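Local coordinates for peptide ABC transporter, peptide-binding protein (Thermus thermophilus, PDB 2D5W) that binds oligopeptides, here a pentapeptide, and as a solute-binding protein probably hands them to a membrane ABC transporter for uptake, at residues 115-120 with 187-192; 358-363 with 470-475; 562-567 with 596-601. All blocks are in the same frame, centred on the assembly; numbering follows the deposited sequence.

The three contacts follow one another along the chain: contact 1 closes before contact 2 opens, and contact 2 before contact 3. Contacts 1 and 3 lie on opposite sides of the chain's centre, their centres about 36 Å apart. Contact 2 comes between them in sequence, about 28 Å from contact 1 and about 18 Å from contact 3, centre to centre. Contacts 2 and 3 both pack on strands 293-308 and 544-557 of one mixed sheet, and Tyr568, directly after 562-567, packs on Asn360 and Leu472 of contact 2. The bound peptide reaches residues of contacts 1 and 2, in keeping with the two-lobed solute-binding fold, which holds its ligand between lobes.

Contact 1 of 3, residues 115-120 with 187-192; sequences GMPVLN and ELYRNF
Met116 lays its terminal methyl over one face of the Tyr189 ring, with CE 3.6 Å from the centroid of that ring and only 15° off its normal. Met116 SD follows more obliquely, 4.5 Å from the Tyr189 centroid. What brings the methyl there is the shape of the thioether chain: CG leaves anti to the backbone N (chi1 -177°), and bends at chi2 and chi3 then fold CE back over the ring. Gly115 comes from another direction, its carbonyl O lying near the ring plane, at the edge, 3.8 Å from Tyr189 CD2. At the backbone angles of Gly115 (phi 87°) a CB would be pressed into the carbonyl O of the preceding residue, reason enough for a glycine here. This Met-aromatic contact joins the loop between helices 101-112 and 121-126 to helix 182-194. The loop turns sharply just beyond it: Pro117 centres an inverse gamma turn, with Val118 N bonded to Met116 O at 2.7 Å. Pro117 CD meets Tyr189 CB at 4.3 Å. The phenol hydroxyl is hydrogen-bonded to Lys114 O, just ahead of the loop segment. A leucine in place of Tyr189 would probably leave the Met116 methyl without its flat platform and the Lys114 carbonyl without its hydroxyl partner. Trp166, Val110 and Phe193 also pack on Met116, while further along the loop Leu119 and Asn120 each pack on an apolar side chain of the bound peptide.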
ATOM      1  N   GLY A 115      12.469 -14.368  11.884  1.00 13.61           N
ATOM      2  CA  GLY A 115      11.963 -15.005  10.685  1.00 12.40           C
ATOM      3  C   GLY A 115      10.555 -14.599  10.287  1.00 10.55           C
ATOM      4  O   GLY A 115      10.028 -15.121   9.310  1.00 11.29           O
ATOM      5  N   MET A 116       9.932 -13.698  11.044  1.00 10.36           N
ATOM      6  CA  MET A 116       8.590 -13.224  10.709  1.00 10.38           C
ATOM      7  C   MET A 116       8.757 -12.479   9.381  1.00  9.91           C
ATOM      8  O   MET A 116       9.629 -11.619   9.260  1.00 10.43           O
ATOM      9  CB  MET A 116       8.091 -12.273  11.800  1.00  9.70           C
ATOM     10  CG  MET A 116       6.668 -11.748  11.617  1.00  9.90           C
ATOM     11  SD  MET A 116       5.385 -13.020  11.634  1.00 10.18           S
ATOM     12  CE  MET A 116       5.635 -13.748  13.258  1.00 11.85           C
ATOM     13  N   PRO A 117       7.934 -12.800   8.364  1.00  9.83           N
ATOM     14  CA  PRO A 117       8.054 -12.125   7.065  1.00  9.59           C
ATOM     15  C   PRO A 117       7.516 -10.697   7.034  1.00  8.72           C
ATOM     16  O   PRO A 117       6.636 -10.372   6.236  1.00  9.70           O
ATOM     17  CB  PRO A 117       7.292 -13.061   6.127  1.00  9.81           C
ATOM     18  CG  PRO A 117       6.193 -13.568   7.004  1.00  9.89           C
ATOM     19  CD  PRO A 117       6.904 -13.857   8.316  1.00 10.15           C
ATOM     20  N   VAL A 118       8.065  -9.840   7.888  1.00  8.79           N
ATOM     21  CA  VAL A 118       7.619  -8.456   7.961  1.00  9.41           C
ATOM     22  C   VAL A 118       7.962  -7.637   6.718  1.00  9.22           C
ATOM     23  O   VAL A 118       8.966  -7.879   6.042  1.00  9.62           O
ATOM     24  CB  VAL A 118       8.203  -7.746   9.213  1.00  9.17           C
ATOM     25  CG1 VAL A 118       7.705  -8.438  10.485  1.00 10.01           C
ATOM     26  CG2 VAL A 118       9.731  -7.753   9.164  1.00 10.17           C
ATOM     27  N   LEU A 119       7.110  -6.658   6.435  1.00  9.79           N
ATOM     28  CA  LEU A 119       7.278  -5.762   5.296  1.00 10.18           C
ATOM     29  C   LEU A 119       8.422  -4.783   5.509  1.00 10.09           C
ATOM     30  O   LEU A 119       9.099  -4.397   4.560  1.00 10.21           O
ATOM     31  CB  LEU A 119       6.000  -4.955   5.076  1.00 11.70           C
ATOM     32  CG  LEU A 119       4.726  -5.698   4.686  1.00 12.59           C
ATOM     33  CD1 LEU A 119       3.517  -4.791   4.893  1.00 14.81           C
ATOM     34  CD2 LEU A 119       4.829  -6.148   3.239  1.00 14.63           C
ATOM     35  N   ASN A 120       8.617  -4.368   6.755  1.00 11.05           N
ATOM     36  CA  ASN A 120       9.667  -3.411   7.080  1.00 12.84           C
ATOM     37  C   ASN A 120      10.557  -3.907   8.206  1.00 11.32           C
ATOM     38  O   ASN A 120      10.356  -3.572   9.376  1.00 11.65           O
ATOM     39  CB  ASN A 120       9.060  -2.050   7.450  1.00 17.64           C
ATOM     40  CG  ASN A 120       7.763  -2.176   8.222  1.00 22.85           C
ATOM     41  OD1 ASN A 120       6.751  -2.632   7.687  1.00 28.39           O
ATOM     42  ND2 ASN A 120       7.782  -1.768   9.487  1.00 27.60           N
ATOM     43  N   GLU A 187       5.940 -20.840   6.583  1.00 11.57           N
ATOM     44  CA  GLU A 187       4.642 -21.505   6.579  1.00 12.75           C
ATOM     45  C   GLU A 187       4.008 -21.466   7.967  1.00 11.41           C
ATOM     46  O   GLU A 187       2.805 -21.236   8.103  1.00 11.16           O
ATOM     47  CB  GLU A 187       4.792 -22.958   6.119  1.00 16.11           C
ATOM     48  CG  GLU A 187       3.504 -23.764   6.156  1.00 23.23           C
ATOM     49  CD  GLU A 187       3.662 -25.144   5.542  1.00 27.08           C
ATOM     50  OE1 GLU A 187       4.549 -25.901   5.992  1.00 30.41           O
ATOM     51  OE2 GLU A 187       2.898 -25.469   4.608  1.00 30.77           O
ATOM     52  N   LEU A 188       4.819 -21.691   8.995  1.00 11.61           N
ATOM     53  CA  LEU A 188       4.328 -21.682  10.365  1.00 11.56           C
ATOM     54  C   LEU A 188       3.688 -20.342  10.709  1.00 11.16           C
ATOM     55  O   LEU A 188       2.582 -20.290  11.248  1.00 10.91           O
ATOM     56  CB  LEU A 188       5.477 -21.956  11.340  1.00 14.29           C
ATOM     57  CG  LEU A 188       5.094 -22.058  12.816  1.00 15.04           C
ATOM     58  CD1 LEU A 188       4.396 -23.384  13.078  1.00 18.08           C
ATOM     59  CD2 LEU A 188       6.345 -21.951  13.668  1.00 17.17           C
ATOM     60  N   TYR A 189       4.384 -19.256  10.399  1.00 11.03           N
ATOM     61  CA  TYR A 189       3.857 -17.936  10.702  1.00 11.24           C
ATOM     62  C   TYR A 189       2.667 -17.554   9.825  1.00 10.43           C
ATOM     63  O   TYR A 189       1.719 -16.942  10.314  1.00 11.59           O
ATOM     64  CB  TYR A 189       4.964 -16.883  10.606  1.00 11.58           C
ATOM     65  CG  TYR A 189       6.020 -17.011  11.685  1.00 12.79           C
ATOM     66  CD1 TYR A 189       5.669 -17.315  13.002  1.00 12.80           C
ATOM     67  CD2 TYR A 189       7.367 -16.785  11.400  1.00 13.19           C
ATOM     68  CE1 TYR A 189       6.632 -17.388  14.008  1.00 14.08           C
ATOM     69  CE2 TYR A 189       8.335 -16.852  12.399  1.00 13.43           C
ATOM     70  CZ  TYR A 189       7.962 -17.154  13.697  1.00 13.97           C
ATOM     71  OH  TYR A 189       8.916 -17.214  14.688  1.00 16.99           O
ATOM     72  N   ARG A 190       2.696 -17.913   8.543  1.00 10.93           N
ATOM     73  CA  ARG A 190       1.563 -17.593   7.673  1.00 10.81           C
ATOM     74  C   ARG A 190       0.313 -18.292   8.193  1.00 11.32           C
ATOM     75  O   ARG A 190      -0.763 -17.695   8.263  1.00 11.83           O
ATOM     76  CB  ARG A 190       1.810 -18.046   6.226  1.00 11.77           C
ATOM     77  CG  ARG A 190       2.916 -17.310   5.496  1.00 12.86           C
ATOM     78  CD  ARG A 190       3.035 -17.772   4.044  1.00 11.98           C
ATOM     79  NE  ARG A 190       2.022 -17.184   3.165  1.00 13.12           N
ATOM     80  CZ  ARG A 190       0.935 -17.810   2.724  1.00 12.29           C
ATOM     81  NH1 ARG A 190       0.686 -19.067   3.074  1.00 15.76           N
ATOM     82  NH2 ARG A 190       0.094 -17.178   1.914  1.00 14.35           N
ATOM     83  N   ASN A 191       0.458 -19.562   8.561  1.00 11.46           N
ATOM     84  CA  ASN A 191      -0.676 -20.333   9.056  1.00 11.52           C
ATOM     85  C   ASN A 191      -1.263 -19.749  10.332  1.00 11.32           C
ATOM     86  O   ASN A 191      -2.463 -19.858  10.570  1.00 12.23           O
ATOM     87  CB  ASN A 191      -0.282 -21.800   9.265  1.00 13.19           C
ATOM     88  CG  ASN A 191      -0.045 -22.528   7.954  1.00 15.55           C
ATOM     89  OD1 ASN A 191      -0.457 -22.063   6.891  1.00 17.06           O
ATOM     90  ND2 ASN A 191       0.608 -23.682   8.026  1.00 17.41           N
ATOM     91  N   PHE A 192      -0.421 -19.123  11.147  1.00 11.21           N
ATOM     92  CA  PHE A 192      -0.886 -18.494  12.377  1.00 10.31           C
ATOM     93  C   PHE A 192      -1.906 -17.409  12.021  1.00  9.62           C
ATOM     94  O   PHE A 192      -3.031 -17.412  12.521  1.00 10.53           O
ATOM     95  CB  PHE A 192       0.298 -17.879  13.131  1.00 11.30           C
ATOM     96  CG  PHE A 192      -0.100 -16.922  14.221  1.00 10.23           C
ATOM     97  CD1 PHE A 192      -0.877 -17.344  15.296  1.00 10.14           C
ATOM     98  CD2 PHE A 192       0.305 -15.594  14.170  1.00 10.80           C
ATOM     99  CE1 PHE A 192      -1.245 -16.451  16.305  1.00  9.88           C
ATOM    100  CE2 PHE A 192      -0.056 -14.699  15.169  1.00 12.60           C
ATOM    101  CZ  PHE A 192      -0.833 -15.129  16.238  1.00 11.51           C
TER

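Contact 2 of 3, residues 358-363 with 470-475; sequences PVNPLF and SNLQED
Asn360 meets the loop of Leu472 largely through water: its single amide nitrogen gives hydrogen bonds to two waters, each of which in turn donates a hydrogen bond to a backbone carbonyl of 470-475. One water sits 3.1 Å from Asn360 ND2 and donates to Leu472 O at 2.7 Å. The other lies 2.9 Å from Asn360 ND2 and donates to Asn471 O at 2.8 Å. The opposite end of the amide is tied to its own loop, where Asn360 OD1 takes Leu362 N at 2.9 Å in a nearly straight bond (165°), closing an Asx turn inside the type I turn from Asn360 to Phe363. Gripped at both ends, the amide has its flip settled, with CG anti to the backbone N (chi1 -172°) carrying it toward the other loop. The direct contacts are looser, van der Waals ones. Leu472 CD2 and Glu474 CB each stand 4.0 Å from Asn360 ND2, and Leu362 CD1 rests on Glu474 CG at the same separation. In Glu474 a bend at chi2 (59°) leaves CB and CG against Leu362 and turns the carboxylate off, where OE2 accepts from Gly476 N and Trp355 NE1; the carboxylate plane lies well turned from the Asn360 amide. On the other loop Asn471 forms a second Asx turn, to Gln473 N. Ser470 bonds the bound peptide through OG and pairs by backbone with Ala301 of strand 293-308, while Phe531 of helix 524-541 packs on both Leu362 and Glu474.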
ATOM      1  N   PRO A 358       4.664  14.092  -6.573  1.00 10.81           N
ATOM      2  CA  PRO A 358       4.791  15.531  -6.323  1.00 11.96           C
ATOM      3  C   PRO A 358       4.173  16.027  -5.014  1.00 12.12           C
ATOM      4  O   PRO A 358       4.628  17.028  -4.460  1.00 13.24           O
ATOM      5  CB  PRO A 358       4.127  16.152  -7.548  1.00 13.09           C
ATOM      6  CG  PRO A 358       4.468  15.174  -8.628  1.00 13.87           C
ATOM      7  CD  PRO A 358       4.218  13.840  -7.956  1.00 11.39           C
ATOM      8  N   VAL A 359       3.142  15.346  -4.518  1.00 11.95           N
ATOM      9  CA  VAL A 359       2.517  15.769  -3.265  1.00 13.25           C
ATOM     10  C   VAL A 359       3.508  15.696  -2.107  1.00 12.89           C
ATOM     11  O   VAL A 359       3.314  16.340  -1.078  1.00 14.90           O
ATOM     12  CB  VAL A 359       1.265  14.925  -2.912  1.00 13.81           C
ATOM     13  CG1 VAL A 359       0.161  15.180  -3.926  1.00 17.09           C
ATOM     14  CG2 VAL A 359       1.616  13.454  -2.860  1.00 13.94           C
ATOM     15  N   ASN A 360       4.566  14.905  -2.271  1.00 11.12           N
ATOM     16  CA  ASN A 360       5.595  14.797  -1.240  1.00 11.04           C
ATOM     17  C   ASN A 360       6.717  15.769  -1.627  1.00 11.25           C
ATOM     18  O   ASN A 360       7.248  15.696  -2.732  1.00 11.75           O
ATOM     19  CB  ASN A 360       6.148  13.371  -1.174  1.00 10.81           C
ATOM     20  CG  ASN A 360       7.069  13.162   0.012  1.00 10.07           C
ATOM     21  OD1 ASN A 360       7.973  13.961   0.257  1.00 12.11           O
ATOM     22  ND2 ASN A 360       6.850  12.085   0.753  1.00 10.49           N
ATOM     23  N   PRO A 361       7.093  16.691  -0.722  1.00 12.04           N
ATOM     24  CA  PRO A 361       8.158  17.654  -1.033  1.00 12.96           C
ATOM     25  C   PRO A 361       9.510  17.053  -1.420  1.00 12.02           C
ATOM     26  O   PRO A 361      10.376  17.758  -1.940  1.00 12.37           O
ATOM     27  CB  PRO A 361       8.235  18.511   0.232  1.00 15.07           C
ATOM     28  CG  PRO A 361       7.783  17.581   1.304  1.00 16.15           C
ATOM     29  CD  PRO A 361       6.613  16.870   0.659  1.00 14.13           C
ATOM     30  N   LEU A 362       9.697  15.761  -1.171  1.00 10.97           N
ATOM     31  CA  LEU A 362      10.950  15.102  -1.527  1.00 10.47           C
ATOM     32  C   LEU A 362      11.054  14.854  -3.036  1.00  9.92           C
ATOM     33  O   LEU A 362      12.130  14.554  -3.545  1.00 10.29           O
ATOM     34  CB  LEU A 362      11.082  13.773  -0.778  1.00 10.61           C
ATOM     35  CG  LEU A 362      11.192  13.880   0.746  1.00  9.93           C
ATOM     36  CD1 LEU A 362      11.117  12.487   1.356  1.00 11.35           C
ATOM     37  CD2 LEU A 362      12.498  14.572   1.129  1.00 11.14           C
ATOM     38  N   PHE A 363       9.931  14.971  -3.737  1.00 10.02           N
ATOM     39  CA  PHE A 363       9.872  14.774  -5.186  1.00 10.09           C
ATOM     40  C   PHE A 363      10.952  15.570  -5.922  1.00 10.68           C
ATOM     41  O   PHE A 363      11.112  16.767  -5.692  1.00 11.01           O
ATOM     42  CB  PHE A 363       8.484  15.195  -5.686  1.00 10.22           C
ATOM     43  CG  PHE A 363       8.389  15.376  -7.179  1.00  9.39           C
ATOM     44  CD1 PHE A 363       8.430  14.284  -8.043  1.00 10.52           C
ATOM     45  CD2 PHE A 363       8.225  16.650  -7.719  1.00 11.00           C
ATOM     46  CE1 PHE A 363       8.306  14.462  -9.422  1.00 11.12           C
ATOM     47  CE2 PHE A 363       8.101  16.835  -9.091  1.00 11.90           C
ATOM     48  CZ  PHE A 363       8.141  15.741  -9.944  1.00 12.34           C
ATOM     49  N   SER A 470       1.565   5.421  -1.189  1.00  9.29           N
ATOM     50  CA  SER A 470       2.467   5.718  -0.084  1.00 10.20           C
ATOM     51  C   SER A 470       1.950   6.712   0.940  1.00 10.03           C
ATOM     52  O   SER A 470       1.066   7.522   0.659  1.00 10.63           O
ATOM     53  CB  SER A 470       3.796   6.250  -0.630  1.00 11.28           C
ATOM     54  OG  SER A 470       4.417   5.326  -1.505  1.00 13.08           O
ATOM     55  N   ASN A 471       2.512   6.626   2.142  1.00 11.07           N
ATOM     56  CA  ASN A 471       2.192   7.568   3.205  1.00 11.12           C
ATOM     57  C   ASN A 471       3.398   8.513   3.285  1.00 10.94           C
ATOM     58  O   ASN A 471       4.293   8.459   2.431  1.00 11.15           O
ATOM     59  CB  ASN A 471       1.961   6.856   4.546  1.00 11.54           C
ATOM     60  CG  ASN A 471       3.112   5.961   4.945  1.00 12.49           C
ATOM     61  OD1 ASN A 471       4.264   6.228   4.619  1.00 12.57           O
ATOM     62  ND2 ASN A 471       2.804   4.893   5.673  1.00 16.94           N
ATOM     63  N   LEU A 472       3.434   9.371   4.297  1.00 10.70           N
ATOM     64  CA  LEU A 472       4.529  10.324   4.443  1.00 10.37           C
ATOM     65  C   LEU A 472       5.808   9.758   5.054  1.00  9.15           C
ATOM     66  O   LEU A 472       6.791  10.479   5.223  1.00 10.39           O
ATOM     67  CB  LEU A 472       4.056  11.536   5.251  1.00 11.50           C
ATOM     68  CG  LEU A 472       3.223  12.533   4.442  1.00 11.91           C
ATOM     69  CD1 LEU A 472       2.509  13.499   5.372  1.00 14.36           C
ATOM     70  CD2 LEU A 472       4.132  13.279   3.474  1.00 12.61           C
ATOM     71  N   GLN A 473       5.804   8.474   5.389  1.00  9.76           N
ATOM     72  CA  GLN A 473       6.995   7.856   5.955  1.00 10.97           C
ATOM     73  C   GLN A 473       7.873   7.324   4.827  1.00 11.06           C
ATOM     74  O   GLN A 473       8.127   6.125   4.724  1.00 12.65           O
ATOM     75  CB  GLN A 473       6.603   6.731   6.909  1.00 11.80           C
ATOM     76  CG  GLN A 473       5.723   7.197   8.063  1.00 14.08           C
ATOM     77  CD  GLN A 473       5.585   6.151   9.146  1.00 15.39           C
ATOM     78  OE1 GLN A 473       5.336   4.979   8.865  1.00 19.12           O
ATOM     79  NE2 GLN A 473       5.737   6.570  10.397  1.00 16.50           N
ATOM     80  N   GLU A 474       8.336   8.240   3.983  1.00 10.82           N
ATOM     81  CA  GLU A 474       9.174   7.884   2.843  1.00 10.16           C
ATOM     82  C   GLU A 474      10.624   7.637   3.246  1.00 11.57           C
ATOM     83  O   GLU A 474      11.273   8.502   3.837  1.00 11.32           O
ATOM     84  CB  GLU A 474       9.105   8.991   1.789  1.00 11.18           C
ATOM     85  CG  GLU A 474       9.917   8.718   0.521  1.00 11.41           C
ATOM     86  CD  GLU A 474       9.484   7.449  -0.204  1.00 11.39           C
ATOM     87  OE1 GLU A 474       8.278   7.317  -0.507  1.00 13.23           O
ATOM     88  OE2 GLU A 474      10.351   6.588  -0.475  1.00 12.95           O
ATOM     89  N   ASP A 475      11.126   6.450   2.922  1.00 12.44           N
ATOM     90  CA  ASP A 475      12.499   6.078   3.247  1.00 12.93           C
ATOM     91  C   ASP A 475      13.222   5.438   2.064  1.00 11.91           C
ATOM     92  O   ASP A 475      14.368   5.005   2.196  1.00 12.88           O
ATOM     93  CB  ASP A 475      12.518   5.104   4.428  1.00 13.94           C
ATOM     94  CG  ASP A 475      11.467   4.020   4.305  1.00 16.00           C
ATOM     95  OD1 ASP A 475      11.174   3.597   3.169  1.00 14.33           O
ATOM     96  OD2 ASP A 475      10.935   3.584   5.345  1.00 17.42           O
TER
HETATM   97  O   HOH W   1       8.137  12.066   3.573  1.00 10.89           O
HETATM   98  O   HOH W   2       4.798  10.122   0.184  1.00 11.19           O

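Contact 3 of 3, residues 562-567 with 596-601; sequences NYVASA and AKYALS
A short 3-10 turn near the C-terminus sets Tyr598 against the extended backbone of Val564, Ala565 and Ser566, a buried join between the tail and the loop after strand 560-561. Val564 reaches the ring with CG1, which lies 3.7 Å from Tyr598 CD2, the two side chains crossing at about a right angle. A chi1 of 174° puts CG1 anti to the backbone N of Val564 and turns this branch to the tyrosine. Farther along, Ala565 O approaches Tyr598 CB at 3.6 Å, and Ser566 CB lies 3.9 Å from the same Tyr598 CB; all three come to the ring obliquely. The 3-10 turn is closed by Ala599 N bonded to Ala596 O, and within it Lys597 folds its CG over the centre of one face of the Tyr598 ring, 3.4 Å above the plane. A water completes the join, accepting from Ala567 N at 3.0 Å and donating to Tyr598 O at 2.9 Å. At the far end of the ring Tyr598 OH is hydrogen-bonded to Asp50 OD2, while Ala565 O takes Gln595 NE2. Beyond the turn the tail runs on to strand 293-308, where Leu600 pairs by backbone with Phe297.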
ATOM      1  N   ASN A 562     -18.909  13.771   5.607  1.00  9.56           N
ATOM      2  CA  ASN A 562     -17.675  13.357   6.254  1.00  9.07           C
ATOM      3  C   ASN A 562     -16.935  12.188   5.607  1.00  9.47           C
ATOM      4  O   ASN A 562     -15.945  11.700   6.149  1.00 10.45           O
ATOM      5  CB  ASN A 562     -17.927  13.115   7.745  1.00  9.99           C
ATOM      6  CG  ASN A 562     -18.442  14.362   8.441  1.00  8.71           C
ATOM      7  OD1 ASN A 562     -18.087  15.480   8.064  1.00 10.34           O
ATOM      8  ND2 ASN A 562     -19.276  14.179   9.458  1.00 10.66           N
ATOM      9  N   TYR A 563     -17.417  11.751   4.444  1.00  9.24           N
ATOM     10  CA  TYR A 563     -16.751  10.689   3.686  1.00  8.91           C
ATOM     11  C   TYR A 563     -15.803  11.513   2.818  1.00  8.74           C
ATOM     12  O   TYR A 563     -16.093  11.804   1.655  1.00  9.73           O
ATOM     13  CB  TYR A 563     -17.751   9.937   2.806  1.00  9.52           C
ATOM     14  CG  TYR A 563     -17.160   8.717   2.131  1.00  8.73           C
ATOM     15  CD1 TYR A 563     -17.160   7.477   2.769  1.00  8.66           C
ATOM     16  CD2 TYR A 563     -16.557   8.811   0.877  1.00  9.02           C
ATOM     17  CE1 TYR A 563     -16.573   6.358   2.176  1.00  8.76           C
ATOM     18  CE2 TYR A 563     -15.966   7.701   0.275  1.00  8.84           C
ATOM     19  CZ  TYR A 563     -15.975   6.480   0.930  1.00  8.66           C
ATOM     20  OH  TYR A 563     -15.379   5.386   0.347  1.00  9.38           O
ATOM     21  N   VAL A 564     -14.675  11.892   3.409  1.00  9.43           N
ATOM     22  CA  VAL A 564     -13.696  12.755   2.765  1.00 10.37           C
ATOM     23  C   VAL A 564     -12.290  12.184   2.806  1.00 10.28           C
ATOM     24  O   VAL A 564     -11.885  11.569   3.794  1.00 11.00           O
ATOM     25  CB  VAL A 564     -13.707  14.140   3.461  1.00 11.14           C
ATOM     26  CG1 VAL A 564     -12.606  15.037   2.913  1.00 12.74           C
ATOM     27  CG2 VAL A 564     -15.075  14.781   3.283  1.00 11.01           C
ATOM     28  N   ALA A 565     -11.547  12.405   1.726  1.00  9.91           N
ATOM     29  CA  ALA A 565     -10.179  11.931   1.619  1.00 10.25           C
ATOM     30  C   ALA A 565      -9.266  13.080   1.204  1.00 10.63           C
ATOM     31  O   ALA A 565      -9.719  14.085   0.655  1.00 11.81           O
ATOM     32  CB  ALA A 565     -10.096  10.803   0.590  1.00 11.73           C
ATOM     33  N   SER A 566      -7.979  12.928   1.487  1.00 11.85           N
ATOM     34  CA  SER A 566      -6.986  13.926   1.114  1.00 11.82           C
ATOM     35  C   SER A 566      -5.760  13.139   0.674  1.00 11.63           C
ATOM     36  O   SER A 566      -5.772  11.912   0.693  1.00 13.23           O
ATOM     37  CB  SER A 566      -6.637  14.824   2.301  1.00 11.91           C
ATOM     38  OG  SER A 566      -5.959  14.091   3.303  1.00 12.97           O
ATOM     39  N   ALA A 567      -4.705  13.840   0.282  1.00 12.40           N
ATOM     40  CA  ALA A 567      -3.492  13.169  -0.169  1.00 12.21           C
ATOM     41  C   ALA A 567      -2.976  12.127   0.818  1.00 12.57           C
ATOM     42  O   ALA A 567      -2.535  11.049   0.417  1.00 13.00           O
ATOM     43  CB  ALA A 567      -2.406  14.197  -0.451  1.00 13.63           C
ATOM     44  N   ALA A 596     -13.998  19.625  -1.080  1.00 14.77           N
ATOM     45  CA  ALA A 596     -13.458  20.623  -2.000  1.00 15.96           C
ATOM     46  C   ALA A 596     -12.002  21.049  -1.807  1.00 17.27           C
ATOM     47  O   ALA A 596     -11.197  20.957  -2.736  1.00 17.94           O
ATOM     48  CB  ALA A 596     -14.356  21.856  -2.003  1.00 17.53           C
ATOM     49  N   LYS A 597     -11.662  21.502  -0.607  1.00 18.57           N
ATOM     50  CA  LYS A 597     -10.309  21.984  -0.331  1.00 20.09           C
ATOM     51  C   LYS A 597      -9.179  20.965  -0.473  1.00 19.92           C
ATOM     52  O   LYS A 597      -8.012  21.347  -0.565  1.00 20.82           O
ATOM     53  CB  LYS A 597     -10.252  22.604   1.067  1.00 22.08           C
ATOM     54  CG  LYS A 597     -10.424  21.608   2.201  1.00 22.70           C
ATOM     55  CD  LYS A 597     -10.366  22.294   3.559  1.00 24.76           C
ATOM     56  CE  LYS A 597     -11.579  23.182   3.786  1.00 24.88           C
ATOM     57  NZ  LYS A 597     -12.846  22.395   3.785  1.00 24.38           N
ATOM     58  N   TYR A 598      -9.513  19.679  -0.501  1.00 17.56           N
ATOM     59  CA  TYR A 598      -8.495  18.639  -0.622  1.00 16.33           C
ATOM     60  C   TYR A 598      -8.462  18.021  -2.015  1.00 15.65           C
ATOM     61  O   TYR A 598      -7.593  17.204  -2.316  1.00 17.12           O
ATOM     62  CB  TYR A 598      -8.755  17.526   0.392  1.00 14.42           C
ATOM     63  CG  TYR A 598      -9.036  18.013   1.789  1.00 14.40           C
ATOM     64  CD1 TYR A 598      -8.033  18.591   2.566  1.00 13.82           C
ATOM     65  CD2 TYR A 598     -10.315  17.911   2.331  1.00 15.18           C
ATOM     66  CE1 TYR A 598      -8.302  19.057   3.852  1.00 13.92           C
ATOM     67  CE2 TYR A 598     -10.594  18.372   3.608  1.00 14.15           C
ATOM     68  CZ  TYR A 598      -9.587  18.943   4.364  1.00 13.08           C
ATOM     69  OH  TYR A 598      -9.883  19.409   5.624  1.00 15.59           O
ATOM     70  N   ALA A 599      -9.409  18.412  -2.860  1.00 15.79           N
ATOM     71  CA  ALA A 599      -9.496  17.861  -4.206  1.00 16.32           C
ATOM     72  C   ALA A 599      -9.066  18.848  -5.279  1.00 17.44           C
ATOM     73  O   ALA A 599      -8.931  20.044  -5.021  1.00 17.44           O
ATOM     74  CB  ALA A 599     -10.921  17.399  -4.476  1.00 16.51           C
ATOM     75  N   LEU A 600      -8.847  18.331  -6.483  1.00 17.17           N
ATOM     76  CA  LEU A 600      -8.461  19.163  -7.615  1.00 19.43           C
ATOM     77  C   LEU A 600      -9.614  20.111  -7.920  1.00 21.28           C
ATOM     78  O   LEU A 600     -10.773  19.795  -7.646  1.00 19.35           O
ATOM     79  CB  LEU A 600      -8.173  18.295  -8.841  1.00 20.63           C
ATOM     80  CG  LEU A 600      -6.936  17.399  -8.784  1.00 22.60           C
ATOM     81  CD1 LEU A 600      -6.917  16.482  -9.997  1.00 24.23           C
ATOM     82  CD2 LEU A 600      -5.680  18.260  -8.739  1.00 24.06           C
ATOM     83  N   SER A 601      -9.291  21.270  -8.486  1.00 24.72           N
ATOM     84  CA  SER A 601     -10.293  22.274  -8.829  1.00 29.09           C
ATOM     85  C   SER A 601     -11.492  21.669  -9.549  1.00 31.57           C
ATOM     86  O   SER A 601     -11.355  20.700 -10.295  1.00 32.15           O
ATOM     87  CB  SER A 601      -9.668  23.363  -9.704  1.00 29.25           C
ATOM     88  OG  SER A 601      -8.616  24.022  -9.024  1.00 32.69           O
TER
HETATM   89  O   HOH W   3      -5.292  16.577  -0.735  1.00 17.06           O